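PDB 5J7O: major capsid protein from Faustovirus, which forms trimers with a double jelly-roll fold that probably tile the icosahedral shell of this large double-stranded DNA virus. Local coordinates for residues I413-I418 and I616-I621; G97-D102 and R307-S312; E192-P197 and Y317-I322; V444-L449 and I612-N617; F186-F191 and L198-A203. All blocks are in the same frame, centred on the assembly; numbering follows the deposited sequence.

All five contacts are antiparallel strand pairings in the jelly-roll framework, and they differ chiefly in what lies on either side of their sheets. Contacts 2 and 4 are buried, contacts 1 and 5 partly so, and contact 3 lies at the surface. Contacts 1 and 4 flank the same strand, 607-620, pairing it with strands 415-428 and 444-453. Contacts 3 and 5 likewise share strand 186-193, which pairs with strand 320-326 and with its hairpin partner 196-202. Leu198 of contact 5 packs on Ile418 and Leu619 of contact 1. Contacts 1, 2 and 4 add aliphatic and aromatic packing to their backbone bonds; contact 5 has an apolar and a charged face; contact 3 relies mainly on backbone bonds.

Contact 1: residues I413-I418 and I616-I621; sequences IGFTLI and INFLLI
Leu417 and Phe618 project side by side from neighbouring strands, and the CD1 methyl of Leu417 meets the rim of the Phe618 ring near its plane, 3.4 Å from Phe618 CD1. The same methyl also lies in the plane of the Phe415 ring, at its edge. On the other face of the sheet, Thr416 turns its CG2 to Leu619 CB at 3.6 Å, and Ile418 lays CG1 alongside Asn617 CB at 3.8 Å. With CG1 of Ile418 between the backbone N and the carbonyl carbon (chi1 78°), its CG2 is left beside the N and comes within 4.0 Å of Leu619 CB. These side chains are set by the backbone pairing: Ile418 and Asn617 exchange two nearly straight bonds, and Thr416 N donates to Leu619 O, whereas the bond back from Leu619 N to Thr416 O is weak. Tyr63 of the second subunit packs on Phe415 and Leu417, and Met18 of the third on Phe618. Strand 415-428 pairs with strand 607-620, and 444-453 and 567-570 follow, the order of the B, I, D and G strands of a jelly roll; this is the pairing of its first and last strands.

Contact 2: residues G97-D102 and R307-S312; sequences GDFFSD and RLAIAS
Phe100 and Ile310 meet at the centre of a short antiparallel pairing in the jelly-roll framework, where strand 310-311 lies against the start of strand 99-109. This is the tight part. Ile310 CB stands over one face of the Phe100 ring, offset toward the rim, in a CH-pi contact 4.2 Å from the ring centroid. Its CG2 comes within 3.7 Å of Phe100 CZ. A chi1 of 51° folds the Phe100 ring back over the partner strand. The two residues also exchange backbone bonds in both directions, each 3.2 Å between N and O. On the opposite face Phe99 sets its CB 3.6 Å from Ala309 CB, while ring atom CE2 of Phe99 reaches Ala311 CB at 3.8 Å. Ile399 and Ile410 pack on the same side chain, as does Ile59 of the second subunit. Asp98 and Phe99 both face Ile399, a classic beta bulge.

The looser parts are Ser101, which makes only a distant approach to Ala309, and the side chain of Asp98: the CB of this partly exposed residue points away from 307-312, and its OD2 bonds to Val401 N. The backbone at the Asp98 end is held firmly all the same, for Ser312 N donates to Asp98 O at 2.7 Å in a nearly straight bond.

Contact 3: residues E192-P197 and Y317-I322; sequences EVNGNP and YGQRFI
Glu192 and Phe321 stand on one face of an antiparallel pairing, their CB atoms 4.4 Å apart. Their backbones exchange two bonds of 2.9 Å, Glu192 N to Phe321 O and Phe321 N to Glu192 O, the first almost straight at 177°. Val193 and Arg320 share the other face but part company: the arginine chain runs out extended, leading its guanidinium away from the valine to Ile93 O through NE and to Ile315 O and Ser312 OG through NH1. Between these pairs the backbones come close enough for CA-H...O contacts, with Val193 CA 3.2 Å from Gln319 O and Arg320 CA 3.3 Å from Glu192 O. At the end of the pairing Asn194 N donates to Gln319 O at 3.1 Å; the detailed placement of the two side-chain amides there is doubtful. Gly195 completes the type I' turn from Val193 to Asn196 that joins strands 186-193 and 196-202 in a beta hairpin. With the side chains largely diverging, the attachment of this hairpin to strand 320-326 depends mainly on main-chain bonds and makes little demand on the side chains.

Contact 4: residues V444-L449 and I612-N617; sequences VEFIYL and IAKCIN
In the four-stranded sheet of the second jelly roll, whose order 415-428, 607-620, 444-453, 567-570 is that of a BIDG sheet, strand 607-620 pairs with strand 444-453, which turns a corner at Glu445. Lys614 and Phe446 lie side by side: Lys614 CG comes 3.5 Å from Phe446 CE2, while Lys614 CB makes an off-centre CH-pi contact with the ring. Placed anti to the carbonyl carbon (chi1 -68°), Lys614 CG also reaches Tyr448 CE1 at 3.9 Å. On the opposite face Ala613 CB is flanked by Ile447 CG1 at 3.6 Å and Val444 CG1 at 3.8 Å, with Val444 CG2 against Cys615 SG. At the corner, Glu445 N donates to Lys614 O at 3.0 Å. Glu445 lays its CG across Ile616 at about a right angle, and its carboxylate forms a salt bridge with Arg419; Tyr448 OH bonds to His213. The lysine thus offers its methylene groups to the aromatic rings, while the buried carboxylate and phenol find polar partners outside the pair.

Contact 5: residues F186-F191 and L198-A203; sequences FKRVKF and LDEYTA
Strands 188-191 and 199-202 run antiparallel, 171° between their directions, with Val189 and Tyr201 exchanging backbone bonds and Phe191 N donating to Asp199 O at 2.9 Å. Val189 sets its CB over one face of the Tyr201 ring, offset toward the rim, 4.1 Å from the centroid. The tyrosine's first torsion, chi1 62°, swings the ring over the valine, and its OH bonds to Leu300 N. These are the two arms of a beta hairpin, and where the second begins, Leu198 and Asp199 both face Phe191 in a classic beta bulge: Leu198 N donates to Phe191 O at 2.8 Å, and their CD2 atoms pack at 4.1 Å. On the more exposed face, Thr202 CG2 sits over the Arg188 guanidinium, 3.5 Å from NH2. Glu200 OE1 approaches that group at its edge, 4.1 Å from Arg188 NE, beyond a salt bridge. Thr202 is also the N-cap of helix 203-212, and its OG1 bonds to Glu423.

Contact 1: residues I413-I418 and I616-I621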
# COMPACT_ATOMS: atom_id res chain seq x y z
N ILE B 413 22.94 -37.75 7.78
CA ILE B 413 22.54 -36.72 6.83
C ILE B 413 23.58 -36.55 5.73
O ILE B 413 23.25 -36.16 4.60
CB ILE B 413 22.27 -35.39 7.56
CG1 ILE B 413 21.56 -34.40 6.63
CG2 ILE B 413 23.56 -34.78 8.09
CD1 ILE B 413 20.18 -34.86 6.18
N GLY B 414 24.84 -36.85 6.02
CA GLY B 414 25.89 -36.74 5.02
C GLY B 414 26.31 -35.31 4.74
O GLY B 414 27.40 -34.88 5.15
N PHE B 415 25.45 -34.55 4.06
CA PHE B 415 25.79 -33.20 3.65
C PHE B 415 24.53 -32.35 3.61
O PHE B 415 23.41 -32.86 3.72
CB PHE B 415 26.49 -33.19 2.28
CG PHE B 415 25.61 -33.64 1.15
CD1 PHE B 415 25.37 -34.99 0.94
CD2 PHE B 415 25.05 -32.72 0.28
CE1 PHE B 415 24.56 -35.41 -0.10
CE2 PHE B 415 24.24 -33.14 -0.77
CZ PHE B 415 24.00 -34.49 -0.96
N THR B 416 24.73 -31.04 3.46
CA THR B 416 23.64 -30.09 3.32
C THR B 416 23.95 -29.14 2.17
O THR B 416 25.09 -28.71 1.99
CB THR B 416 23.40 -29.28 4.60
OG1 THR B 416 22.48 -28.22 4.33
CG2 THR B 416 24.70 -28.70 5.13
N LEU B 417 22.92 -28.83 1.38
CA LEU B 417 23.06 -27.81 0.36
C LEU B 417 23.07 -26.43 1.00
O LEU B 417 22.36 -26.18 1.98
CB LEU B 417 21.92 -27.90 -0.65
CG LEU B 417 22.25 -28.57 -1.98
CD1 LEU B 417 22.98 -29.87 -1.74
CD2 LEU B 417 20.98 -28.82 -2.77
N ILE B 418 23.89 -25.54 0.46
CA ILE B 418 23.96 -24.16 0.92
C ILE B 418 23.90 -23.24 -0.29
O ILE B 418 24.21 -23.64 -1.42
CB ILE B 418 25.23 -23.87 1.75
CG1 ILE B 418 26.45 -23.68 0.84
CG2 ILE B 418 25.50 -24.99 2.74
CD1 ILE B 418 27.71 -23.30 1.58
N ILE B 616 25.10 -22.45 -5.71
CA ILE B 616 24.86 -23.66 -4.93
C ILE B 616 26.20 -24.27 -4.56
O ILE B 616 27.07 -24.46 -5.42
CB ILE B 616 24.00 -24.68 -5.70
CG1 ILE B 616 22.56 -24.18 -5.82
CG2 ILE B 616 24.04 -26.04 -5.02
CD1 ILE B 616 21.65 -25.15 -6.55
N ASN B 617 26.39 -24.56 -3.27
CA ASN B 617 27.54 -25.32 -2.81
C ASN B 617 27.04 -26.34 -1.79
O ASN B 617 25.84 -26.57 -1.65
CB ASN B 617 28.62 -24.39 -2.25
CG ASN B 617 30.00 -25.02 -2.29
OD1 ASN B 617 30.15 -26.23 -2.13
ND2 ASN B 617 31.02 -24.20 -2.52
N PHE B 618 27.98 -26.97 -1.09
CA PHE B 618 27.67 -28.07 -0.20
C PHE B 618 28.48 -27.93 1.08
O PHE B 618 29.46 -27.17 1.14
CB PHE B 618 27.94 -29.42 -0.88
CG PHE B 618 27.50 -29.47 -2.32
CD1 PHE B 618 26.22 -29.89 -2.65
CD2 PHE B 618 28.36 -29.08 -3.33
CE1 PHE B 618 25.81 -29.92 -3.97
CE2 PHE B 618 27.95 -29.11 -4.65
CZ PHE B 618 26.67 -29.53 -4.97
N LEU B 619 28.08 -28.67 2.11
CA LEU B 619 28.73 -28.60 3.41
C LEU B 619 28.71 -29.99 4.03
O LEU B 619 27.63 -30.57 4.23
CB LEU B 619 28.03 -27.60 4.33
CG LEU B 619 28.84 -27.01 5.49
CD1 LEU B 619 29.93 -26.10 4.96
CD2 LEU B 619 27.93 -26.27 6.46
N LEU B 620 29.89 -30.53 4.33
CA LEU B 620 29.97 -31.85 4.93
C LEU B 620 29.68 -31.78 6.42
O LEU B 620 29.72 -30.72 7.05
CB LEU B 620 31.34 -32.48 4.69
CG LEU B 620 31.68 -32.90 3.26
CD1 LEU B 620 32.86 -33.87 3.26
CD2 LEU B 620 30.48 -33.52 2.57
N ILE B 621 29.38 -32.95 7.00
CA ILE B 621 28.96 -33.06 8.39
C ILE B 621 30.10 -33.68 9.19
O ILE B 621 31.13 -34.08 8.62
CB ILE B 621 27.66 -33.88 8.50
CG1 ILE B 621 26.78 -33.35 9.64
CG2 ILE B 621 27.96 -35.37 8.65
CD1 ILE B 621 26.08 -32.05 9.30

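Contact 2: residues G97-D102 and R307-S312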
# COMPACT_ATOMS: atom_id res chain seq x y z
N GLY B 97 23.46 -24.48 21.58
CA GLY B 97 22.56 -25.51 21.12
C GLY B 97 23.25 -26.57 20.29
O GLY B 97 24.43 -26.48 19.97
N ASP B 98 22.48 -27.61 19.96
CA ASP B 98 22.97 -28.62 19.01
C ASP B 98 23.10 -28.03 17.61
O ASP B 98 23.95 -28.48 16.83
CB ASP B 98 22.03 -29.82 19.00
CG ASP B 98 21.86 -30.44 20.37
OD1 ASP B 98 22.88 -30.63 21.07
OD2 ASP B 98 20.71 -30.74 20.75
N PHE B 99 22.28 -27.04 17.29
CA PHE B 99 22.32 -26.35 16.01
C PHE B 99 22.16 -24.86 16.28
O PHE B 99 21.64 -24.45 17.32
CB PHE B 99 21.21 -26.83 15.06
CG PHE B 99 21.23 -28.31 14.79
CD1 PHE B 99 20.70 -29.21 15.70
CD2 PHE B 99 21.75 -28.80 13.60
CE1 PHE B 99 20.71 -30.57 15.45
CE2 PHE B 99 21.76 -30.16 13.35
CZ PHE B 99 21.25 -31.04 14.27
N PHE B 100 22.63 -24.04 15.33
CA PHE B 100 22.35 -22.61 15.36
C PHE B 100 21.75 -22.19 14.03
O PHE B 100 22.07 -22.75 12.98
CB PHE B 100 23.59 -21.77 15.70
CG PHE B 100 24.81 -22.07 14.87
CD1 PHE B 100 25.70 -23.05 15.26
CD2 PHE B 100 25.07 -21.34 13.72
CE1 PHE B 100 26.83 -23.32 14.50
CE2 PHE B 100 26.20 -21.60 12.96
CZ PHE B 100 27.08 -22.59 13.35
N SER B 101 20.85 -21.20 14.09
CA SER B 101 20.02 -20.85 12.94
C SER B 101 20.09 -19.37 12.62
O SER B 101 21.17 -18.83 12.36
CB SER B 101 18.58 -21.28 13.19
OG SER B 101 17.81 -21.22 12.00
N ASP B 102 18.94 -18.69 12.65
CA ASP B 102 18.87 -17.31 12.21
C ASP B 102 19.64 -16.39 13.14
O ASP B 102 19.74 -16.62 14.35
CB ASP B 102 17.41 -16.86 12.11
CG ASP B 102 16.64 -17.07 13.40
OD1 ASP B 102 16.33 -18.24 13.71
OD2 ASP B 102 16.34 -16.08 14.09
N ARG B 307 15.01 -25.52 8.73
CA ARG B 307 15.37 -26.81 8.16
C ARG B 307 16.87 -26.93 7.92
O ARG B 307 17.41 -28.04 7.93
CB ARG B 307 14.62 -27.02 6.84
CG ARG B 307 13.12 -27.19 6.98
CD ARG B 307 12.45 -27.22 5.61
NE ARG B 307 12.61 -25.95 4.90
CZ ARG B 307 12.12 -25.71 3.69
NH1 ARG B 307 11.46 -26.66 3.04
NH2 ARG B 307 12.30 -24.53 3.12
N LEU B 308 17.55 -25.80 7.72
CA LEU B 308 18.96 -25.79 7.33
C LEU B 308 19.87 -25.31 8.46
O LEU B 308 20.94 -24.75 8.20
CB LEU B 308 19.14 -24.91 6.09
CG LEU B 308 18.10 -25.16 5.00
CD1 LEU B 308 18.30 -24.21 3.83
CD2 LEU B 308 18.15 -26.61 4.54
N ALA B 309 19.45 -25.52 9.70
CA ALA B 309 20.30 -25.18 10.83
C ALA B 309 21.61 -25.96 10.76
O ALA B 309 21.66 -27.10 10.30
CB ALA B 309 19.58 -25.47 12.15
N ILE B 310 22.68 -25.33 11.22
CA ILE B 310 24.02 -25.89 11.11
C ILE B 310 24.34 -26.68 12.36
O ILE B 310 24.19 -26.18 13.48
CB ILE B 310 25.07 -24.78 10.88
CG1 ILE B 310 24.79 -24.05 9.56
CG2 ILE B 310 26.47 -25.35 10.89
CD1 ILE B 310 25.79 -22.97 9.25
N ALA B 311 24.78 -27.92 12.18
CA ALA B 311 25.16 -28.76 13.31
C ALA B 311 26.35 -28.15 14.04
O ALA B 311 27.40 -27.89 13.43
CB ALA B 311 25.49 -30.18 12.83
N SER B 312 26.19 -27.93 15.34
CA SER B 312 27.26 -27.31 16.13
C SER B 312 28.53 -28.15 16.11
O SER B 312 29.63 -27.60 16.24
CB SER B 312 26.78 -27.09 17.57
OG SER B 312 27.78 -26.43 18.34

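Contact 3: residues E192-P197 and Y317-I322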
# COMPACT_ATOMS: atom_id res chain seq x y z
N GLU B 192 32.83 -16.97 8.88
CA GLU B 192 34.21 -17.41 8.73
C GLU B 192 34.44 -18.72 9.48
O GLU B 192 34.07 -18.84 10.65
CB GLU B 192 35.16 -16.33 9.25
CG GLU B 192 36.51 -16.28 8.57
CD GLU B 192 37.27 -15.01 8.90
OE1 GLU B 192 36.62 -14.03 9.34
OE2 GLU B 192 38.50 -14.98 8.72
N VAL B 193 35.03 -19.70 8.80
CA VAL B 193 35.37 -20.99 9.39
C VAL B 193 36.79 -21.35 8.98
O VAL B 193 37.12 -21.33 7.79
CB VAL B 193 34.39 -22.10 8.95
CG1 VAL B 193 34.73 -23.41 9.66
CG2 VAL B 193 32.95 -21.70 9.23
N ASN B 194 37.63 -21.67 9.97
CA ASN B 194 39.02 -22.07 9.75
C ASN B 194 39.83 -20.99 9.04
O ASN B 194 40.81 -21.29 8.36
CB ASN B 194 39.11 -23.39 8.98
CG ASN B 194 38.29 -24.49 9.61
OD1 ASN B 194 37.86 -24.38 10.75
ND2 ASN B 194 38.07 -25.57 8.87
N GLY B 195 39.43 -19.73 9.20
CA GLY B 195 40.06 -18.63 8.51
C GLY B 195 39.56 -18.39 7.10
O GLY B 195 39.82 -17.32 6.55
N ASN B 196 38.85 -19.35 6.51
CA ASN B 196 38.29 -19.19 5.18
C ASN B 196 36.93 -18.51 5.26
O ASN B 196 36.10 -18.91 6.09
CB ASN B 196 38.14 -20.53 4.47
CG ASN B 196 39.47 -21.14 4.08
OD1 ASN B 196 40.45 -20.43 3.85
ND2 ASN B 196 39.51 -22.46 4.00
N PRO B 197 36.67 -17.49 4.45
CA PRO B 197 35.29 -17.01 4.31
C PRO B 197 34.39 -18.09 3.74
O PRO B 197 34.53 -18.46 2.57
CB PRO B 197 35.42 -15.81 3.36
CG PRO B 197 36.84 -15.37 3.51
CD PRO B 197 37.63 -16.63 3.75
N TYR B 317 33.60 -25.16 17.49
CA TYR B 317 33.72 -23.92 18.24
C TYR B 317 35.18 -23.48 18.32
O TYR B 317 36.10 -24.31 18.33
CB TYR B 317 33.13 -24.11 19.64
CG TYR B 317 33.23 -22.93 20.58
CD1 TYR B 317 32.77 -21.68 20.21
CD2 TYR B 317 33.75 -23.08 21.86
CE1 TYR B 317 32.84 -20.60 21.07
CE2 TYR B 317 33.84 -22.02 22.73
CZ TYR B 317 33.38 -20.78 22.33
OH TYR B 317 33.46 -19.71 23.20
N GLY B 318 35.39 -22.17 18.37
CA GLY B 318 36.72 -21.61 18.39
C GLY B 318 37.30 -21.28 17.03
O GLY B 318 38.33 -20.59 16.96
N GLN B 319 36.69 -21.77 15.95
CA GLN B 319 37.12 -21.48 14.59
C GLN B 319 35.98 -20.94 13.74
O GLN B 319 36.08 -20.93 12.51
CB GLN B 319 37.73 -22.73 13.95
CG GLN B 319 37.04 -24.02 14.38
CD GLN B 319 37.40 -25.19 13.50
OE1 GLN B 319 36.55 -25.74 12.80
NE2 GLN B 319 38.67 -25.60 13.53
N ARG B 320 34.89 -20.51 14.38
CA ARG B 320 33.71 -20.00 13.69
C ARG B 320 33.44 -18.58 14.17
O ARG B 320 33.39 -18.33 15.38
CB ARG B 320 32.50 -20.91 13.94
CG ARG B 320 32.23 -21.19 15.42
CD ARG B 320 31.22 -22.30 15.60
NE ARG B 320 30.64 -22.29 16.94
CZ ARG B 320 29.85 -23.24 17.43
NH1 ARG B 320 29.55 -24.30 16.69
NH2 ARG B 320 29.37 -23.14 18.66
N PHE B 321 33.26 -17.66 13.22
CA PHE B 321 33.11 -16.25 13.57
C PHE B 321 32.14 -15.58 12.61
O PHE B 321 31.96 -16.02 11.47
CB PHE B 321 34.45 -15.51 13.53
CG PHE B 321 35.49 -16.08 14.45
CD1 PHE B 321 35.57 -15.65 15.77
CD2 PHE B 321 36.39 -17.02 14.00
CE1 PHE B 321 36.53 -16.16 16.62
CE2 PHE B 321 37.35 -17.54 14.85
CZ PHE B 321 37.42 -17.11 16.16
N ILE B 322 31.52 -14.51 13.10
CA ILE B 322 30.77 -13.58 12.27
C ILE B 322 31.51 -12.25 12.29
O ILE B 322 31.62 -11.60 13.33
CB ILE B 322 29.32 -13.41 12.76
CG1 ILE B 322 28.53 -14.70 12.56
CG2 ILE B 322 28.65 -12.25 12.03
CD1 ILE B 322 28.44 -15.14 11.11

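Contact 4: residues V444-L449 and I612-N617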
# COMPACT_ATOMS: atom_id res chain seq x y z
N VAL B 444 24.75 -21.65 -10.69
CA VAL B 444 24.07 -20.39 -10.38
C VAL B 444 22.57 -20.59 -10.52
O VAL B 444 22.09 -21.06 -11.56
CB VAL B 444 24.56 -19.26 -11.30
CG1 VAL B 444 23.81 -17.97 -10.99
CG2 VAL B 444 26.06 -19.06 -11.15
N GLU B 445 21.83 -20.24 -9.47
CA GLU B 445 20.37 -20.26 -9.53
C GLU B 445 19.84 -19.02 -10.24
O GLU B 445 19.02 -19.13 -11.16
CB GLU B 445 19.78 -20.36 -8.13
CG GLU B 445 19.90 -21.73 -7.48
CD GLU B 445 19.16 -21.79 -6.16
OE1 GLU B 445 19.43 -20.95 -5.28
OE2 GLU B 445 18.29 -22.67 -6.00
N PHE B 446 20.29 -17.85 -9.82
CA PHE B 446 19.86 -16.59 -10.42
C PHE B 446 20.88 -15.51 -10.08
O PHE B 446 21.81 -15.73 -9.30
CB PHE B 446 18.46 -16.19 -9.97
CG PHE B 446 18.20 -16.43 -8.51
CD1 PHE B 446 17.61 -17.60 -8.07
CD2 PHE B 446 18.54 -15.47 -7.57
CE1 PHE B 446 17.38 -17.82 -6.73
CE2 PHE B 446 18.30 -15.68 -6.22
CZ PHE B 446 17.72 -16.86 -5.80
N ILE B 447 20.71 -14.35 -10.70
CA ILE B 447 21.65 -13.24 -10.58
C ILE B 447 20.88 -11.94 -10.45
O ILE B 447 20.03 -11.63 -11.29
CB ILE B 447 22.60 -13.17 -11.80
CG1 ILE B 447 23.41 -14.46 -11.95
CG2 ILE B 447 23.54 -11.97 -11.68
CD1 ILE B 447 24.31 -14.49 -13.16
N TYR B 448 21.18 -11.17 -9.40
CA TYR B 448 20.68 -9.80 -9.30
C TYR B 448 21.59 -8.88 -10.11
O TYR B 448 22.81 -8.96 -10.00
CB TYR B 448 20.64 -9.35 -7.84
CG TYR B 448 19.92 -10.28 -6.89
CD1 TYR B 448 20.63 -11.12 -6.04
CD2 TYR B 448 18.53 -10.31 -6.82
CE1 TYR B 448 19.99 -11.96 -5.16
CE2 TYR B 448 17.87 -11.16 -5.94
CZ TYR B 448 18.61 -11.98 -5.11
OH TYR B 448 17.96 -12.83 -4.24
N LEU B 449 20.99 -8.01 -10.92
CA LEU B 449 21.75 -7.17 -11.84
C LEU B 449 21.34 -5.71 -11.70
O LEU B 449 20.18 -5.40 -11.43
CB LEU B 449 21.56 -7.63 -13.29
CG LEU B 449 22.39 -6.89 -14.35
CD1 LEU B 449 23.88 -7.11 -14.11
CD2 LEU B 449 22.00 -7.32 -15.75
N ILE B 612 25.32 -9.88 -8.69
CA ILE B 612 25.38 -10.67 -7.46
C ILE B 612 24.60 -11.95 -7.71
O ILE B 612 23.36 -11.93 -7.76
CB ILE B 612 24.83 -9.91 -6.26
CG1 ILE B 612 25.61 -8.61 -6.04
CG2 ILE B 612 24.87 -10.78 -5.01
CD1 ILE B 612 25.04 -7.73 -4.97
N ALA B 613 25.31 -13.06 -7.85
CA ALA B 613 24.69 -14.35 -8.12
C ALA B 613 24.53 -15.15 -6.84
O ALA B 613 25.33 -15.05 -5.91
CB ALA B 613 25.51 -15.15 -9.13
N LYS B 614 23.47 -15.96 -6.80
CA LYS B 614 23.24 -16.92 -5.73
C LYS B 614 23.63 -18.30 -6.25
O LYS B 614 22.94 -18.86 -7.11
CB LYS B 614 21.79 -16.89 -5.27
CG LYS B 614 21.40 -15.60 -4.56
CD LYS B 614 22.19 -15.41 -3.28
CE LYS B 614 21.90 -16.51 -2.28
NZ LYS B 614 20.45 -16.56 -1.93
N CYS B 615 24.73 -18.83 -5.73
CA CYS B 615 25.27 -20.10 -6.19
C CYS B 615 24.93 -21.22 -5.23
O CYS B 615 24.53 -21.00 -4.08
CB CYS B 615 26.79 -20.00 -6.38
SG CYS B 615 27.31 -18.74 -7.56
N ILE B 616 25.10 -22.45 -5.71
CA ILE B 616 24.86 -23.66 -4.93
C ILE B 616 26.20 -24.27 -4.56
O ILE B 616 27.07 -24.46 -5.42
CB ILE B 616 24.00 -24.68 -5.70
CG1 ILE B 616 22.56 -24.18 -5.82
CG2 ILE B 616 24.04 -26.04 -5.02
CD1 ILE B 616 21.65 -25.15 -6.55
N ASN B 617 26.39 -24.56 -3.27
CA ASN B 617 27.54 -25.32 -2.81
C ASN B 617 27.04 -26.34 -1.79
O ASN B 617 25.84 -26.57 -1.65
CB ASN B 617 28.62 -24.39 -2.25
CG ASN B 617 30.00 -25.02 -2.29
OD1 ASN B 617 30.15 -26.23 -2.13
ND2 ASN B 617 31.02 -24.20 -2.52

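Contact 5: residues F186-F191 and L198-A203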
# COMPACT_ATOMS: atom_id res chain seq x y z
N PHE B 186 26.50 -2.07 7.19
CA PHE B 186 27.34 -3.26 7.07
C PHE B 186 27.93 -3.28 5.67
O PHE B 186 27.29 -3.73 4.71
CB PHE B 186 26.53 -4.52 7.36
CG PHE B 186 26.11 -4.66 8.80
CD1 PHE B 186 26.50 -3.74 9.75
CD2 PHE B 186 25.34 -5.74 9.20
CE1 PHE B 186 26.12 -3.87 11.07
CE2 PHE B 186 24.96 -5.88 10.52
CZ PHE B 186 25.35 -4.95 11.46
N LYS B 187 29.16 -2.77 5.54
CA LYS B 187 29.87 -2.88 4.27
C LYS B 187 30.02 -4.33 3.85
O LYS B 187 29.65 -4.70 2.73
CB LYS B 187 31.25 -2.22 4.38
CG LYS B 187 31.24 -0.71 4.40
CD LYS B 187 32.66 -0.17 4.44
CE LYS B 187 33.50 -0.79 3.33
NZ LYS B 187 34.94 -0.42 3.45
N ARG B 188 30.57 -5.16 4.73
CA ARG B 188 30.73 -6.58 4.48
C ARG B 188 30.29 -7.36 5.71
O ARG B 188 30.43 -6.90 6.84
CB ARG B 188 32.18 -6.94 4.12
CG ARG B 188 32.86 -5.94 3.20
CD ARG B 188 34.09 -6.54 2.53
NE ARG B 188 33.74 -7.37 1.38
CZ ARG B 188 33.60 -6.91 0.14
NH1 ARG B 188 33.79 -5.62 -0.12
NH2 ARG B 188 33.28 -7.74 -0.85
N VAL B 189 29.73 -8.55 5.47
CA VAL B 189 29.29 -9.45 6.53
C VAL B 189 29.84 -10.83 6.20
O VAL B 189 29.56 -11.38 5.13
CB VAL B 189 27.76 -9.50 6.66
CG1 VAL B 189 27.35 -10.46 7.76
CG2 VAL B 189 27.21 -8.10 6.93
N LYS B 190 30.62 -11.40 7.12
CA LYS B 190 31.36 -12.63 6.86
C LYS B 190 30.97 -13.73 7.84
O LYS B 190 30.83 -13.49 9.04
CB LYS B 190 32.87 -12.39 6.96
CG LYS B 190 33.47 -11.65 5.77
CD LYS B 190 34.89 -11.19 6.07
CE LYS B 190 35.75 -12.33 6.61
NZ LYS B 190 37.10 -11.86 7.02
N PHE B 191 30.79 -14.94 7.30
CA PHE B 191 30.68 -16.16 8.09
C PHE B 191 31.97 -16.95 7.87
O PHE B 191 32.17 -17.52 6.79
CB PHE B 191 29.46 -16.98 7.69
CG PHE B 191 29.32 -18.27 8.45
CD1 PHE B 191 29.72 -18.37 9.77
CD2 PHE B 191 28.80 -19.40 7.83
CE1 PHE B 191 29.60 -19.56 10.47
CE2 PHE B 191 28.68 -20.59 8.52
CZ PHE B 191 29.08 -20.67 9.84
N LEU B 198 33.47 -18.61 4.55
CA LEU B 198 32.54 -19.62 4.05
C LEU B 198 31.43 -18.97 3.23
O LEU B 198 30.98 -19.55 2.23
CB LEU B 198 31.96 -20.42 5.22
CG LEU B 198 31.28 -21.76 4.88
CD1 LEU B 198 31.41 -22.73 6.04
CD2 LEU B 198 29.82 -21.56 4.53
N ASP B 199 30.99 -17.78 3.62
CA ASP B 199 30.02 -17.02 2.85
C ASP B 199 30.08 -15.57 3.30
O ASP B 199 30.36 -15.28 4.47
CB ASP B 199 28.60 -17.57 3.00
CG ASP B 199 27.63 -16.95 2.02
OD1 ASP B 199 28.07 -16.55 0.92
OD2 ASP B 199 26.42 -16.85 2.33
N GLU B 200 29.80 -14.67 2.37
CA GLU B 200 29.88 -13.24 2.65
C GLU B 200 29.04 -12.48 1.64
O GLU B 200 28.85 -12.92 0.51
CB GLU B 200 31.33 -12.75 2.62
CG GLU B 200 32.08 -13.16 1.36
CD GLU B 200 33.43 -12.49 1.24
OE1 GLU B 200 33.62 -11.41 1.84
OE2 GLU B 200 34.31 -13.05 0.55
N TYR B 201 28.55 -11.32 2.07
CA TYR B 201 27.80 -10.42 1.19
C TYR B 201 28.07 -8.99 1.62
O TYR B 201 28.63 -8.73 2.69
CB TYR B 201 26.30 -10.74 1.21
CG TYR B 201 25.64 -10.57 2.56
CD1 TYR B 201 25.16 -9.34 2.98
CD2 TYR B 201 25.46 -11.66 3.41
CE1 TYR B 201 24.55 -9.18 4.21
CE2 TYR B 201 24.85 -11.52 4.64
CZ TYR B 201 24.40 -10.28 5.03
OH TYR B 201 23.79 -10.13 6.26
N THR B 202 27.67 -8.05 0.76
CA THR B 202 27.89 -6.63 1.00
C THR B 202 26.55 -5.92 1.16
O THR B 202 25.49 -6.55 1.18
CB THR B 202 28.71 -6.01 -0.14
OG1 THR B 202 27.93 -6.02 -1.34
CG2 THR B 202 29.99 -6.79 -0.37
N ALA B 203 26.61 -4.59 1.27
CA ALA B 203 25.39 -3.79 1.24
C ALA B 203 24.69 -3.91 -0.11
O ALA B 203 23.48 -3.73 -0.19
CB ALA B 203 25.71 -2.33 1.55